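Local coordinates for protein ECL CdiI (Enterobacter cloacae subsp. cloacae, PDB 4NTQ) that serves as the immunity protein of a contact-dependent growth inhibition system, pairing with the CdiA-CT toxin, a ribosomal RNase, at residues Lys50-Gly55 with Asn134-Phe139. Numbering follows the deposited sequence.
Sequences KSLGEG and NSVLDF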
# COMPACT_ATOMS: atom_id res chain seq x y z
N LYS B 50 -10.94 -10.51 -8.13
CA LYS B 50 -11.45 -9.79 -9.30
C LYS B 50 -10.33 -9.06 -10.02
O LYS B 50 -10.22 -9.15 -11.24
CB LYS B 50 -12.53 -8.78 -8.89
CG LYS B 50 -13.87 -9.40 -8.51
CD LYS B 50 -14.90 -8.31 -8.21
CE LYS B 50 -16.26 -8.90 -7.88
NZ LYS B 50 -17.16 -7.91 -7.21
N SER B 51 -9.50 -8.37 -9.24
CA SER B 51 -8.41 -7.57 -9.79
C SER B 51 -7.38 -8.44 -10.52
O SER B 51 -6.84 -8.05 -11.55
CB SER B 51 -7.75 -6.76 -8.68
OG SER B 51 -6.68 -5.99 -9.18
N LEU B 52 -7.10 -9.61 -9.95
CA LEU B 52 -6.19 -10.57 -10.54
C LEU B 52 -6.77 -11.14 -11.85
O LEU B 52 -6.09 -11.20 -12.87
CB LEU B 52 -5.86 -11.67 -9.53
CG LEU B 52 -4.93 -11.19 -8.40
CD1 LEU B 52 -4.90 -12.18 -7.25
CD2 LEU B 52 -3.51 -10.93 -8.92
N GLY B 53 -8.04 -11.54 -11.80
CA GLY B 53 -8.75 -11.93 -13.01
C GLY B 53 -8.62 -10.93 -14.15
O GLY B 53 -8.21 -11.30 -15.25
N GLU B 54 -8.93 -9.66 -13.90
CA GLU B 54 -8.83 -8.63 -14.95
C GLU B 54 -7.41 -8.54 -15.48
O GLU B 54 -7.19 -8.66 -16.69
CB GLU B 54 -9.24 -7.25 -14.43
CG GLU B 54 -10.61 -7.16 -13.79
CD GLU B 54 -10.86 -5.78 -13.18
OE1 GLU B 54 -10.00 -4.90 -13.36
OE2 GLU B 54 -11.91 -5.59 -12.53
N GLY B 55 -6.44 -8.33 -14.59
CA GLY B 55 -5.06 -8.16 -14.99
C GLY B 55 -4.49 -9.38 -15.69
O GLY B 55 -3.88 -9.26 -16.75
N ASN B 134 3.65 -17.76 -12.80
CA ASN B 134 3.08 -18.94 -12.16
C ASN B 134 2.74 -18.72 -10.69
O ASN B 134 1.75 -19.24 -10.18
CB ASN B 134 4.00 -20.16 -12.28
CG ASN B 134 3.88 -20.86 -13.62
OD1 ASN B 134 2.83 -20.84 -14.26
ND2 ASN B 134 4.95 -21.51 -14.04
N SER B 135 3.57 -17.94 -10.00
CA SER B 135 3.36 -17.79 -8.57
C SER B 135 2.15 -16.89 -8.34
O SER B 135 1.44 -17.02 -7.34
CB SER B 135 4.62 -17.28 -7.86
OG SER B 135 4.87 -15.95 -8.24
N VAL B 136 1.89 -15.99 -9.29
CA VAL B 136 0.71 -15.13 -9.20
C VAL B 136 -0.55 -15.92 -9.56
O VAL B 136 -1.60 -15.77 -8.93
CB VAL B 136 0.83 -13.90 -10.11
CG1 VAL B 136 -0.47 -13.11 -10.11
CG2 VAL B 136 2.00 -13.03 -9.65
N LEU B 137 -0.43 -16.78 -10.57
CA LEU B 137 -1.51 -17.69 -10.90
C LEU B 137 -1.92 -18.52 -9.69
O LEU B 137 -3.10 -18.63 -9.39
CB LEU B 137 -1.09 -18.60 -12.04
CG LEU B 137 -0.98 -17.95 -13.40
CD1 LEU B 137 -0.49 -18.97 -14.45
CD2 LEU B 137 -2.32 -17.36 -13.78
N ASP B 138 -0.94 -19.10 -9.00
CA ASP B 138 -1.24 -19.95 -7.85
C ASP B 138 -2.03 -19.15 -6.80
O ASP B 138 -3.07 -19.60 -6.32
CB ASP B 138 0.04 -20.54 -7.24
CG ASP B 138 0.80 -21.46 -8.20
OD1 ASP B 138 0.15 -22.12 -9.05
OD2 ASP B 138 2.05 -21.52 -8.10
N PHE B 139 -1.57 -17.93 -6.51
CA PHE B 139 -2.29 -17.07 -5.58
C PHE B 139 -3.70 -16.72 -6.09
O PHE B 139 -4.65 -16.66 -5.31
CB PHE B 139 -1.51 -15.78 -5.33
CG PHE B 139 -2.15 -14.88 -4.31
CD1 PHE B 139 -2.37 -15.32 -3.02
CD2 PHE B 139 -2.49 -13.58 -4.64
CE1 PHE B 139 -2.94 -14.49 -2.08
CE2 PHE B 139 -3.07 -12.74 -3.72
CZ PHE B 139 -3.30 -13.20 -2.43
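A helix-helix packing contact in the apolar core joins helix 41-58 to helix 133-144, with L52 meeting V136 and F139. Both helices lie against the antiparallel sheet that contains strands 61-65 and 76-85. The contact is small, burying 115 Å² over both sides, and it is made by these three buried side chains. L52 and V136 are the residues in register, with CA atoms 8.4 Å apart, and their CA-CB bonds point toward the facing segment.

The neighbours continue the same apolar layer. L82 of strand 76-85 touches both L52 and V136, and L64 of strand 61-65 also packs on L52. The F139 ring meets the F2 ring with planes at about 85°, and the F139 side chain touches W48 of helix 41-58.

L52 supplies both halves of the contact through its two methyl branches. CD2 of L52 meets CG1 of V136 at 3.9 Å, methyl against methyl, with the two side chains set at a slant. CG1 is the V136 branch anti to the backbone N (chi1 174°), and this torsion extends it toward L52. The other leucine branch turns to the aromatic ring. The L52 and F139 side chains cross at about a right angle. F139 CG is also anti to its backbone N (chi1 -176°), which carries the ring across to the leucine although its CA-CB bond does not point at segment 50-55. CD1 of L52 lies 3.8 Å from CD2 of F139 and 4.0 Å from CE2 of the same ring, so it sits by one ring bond.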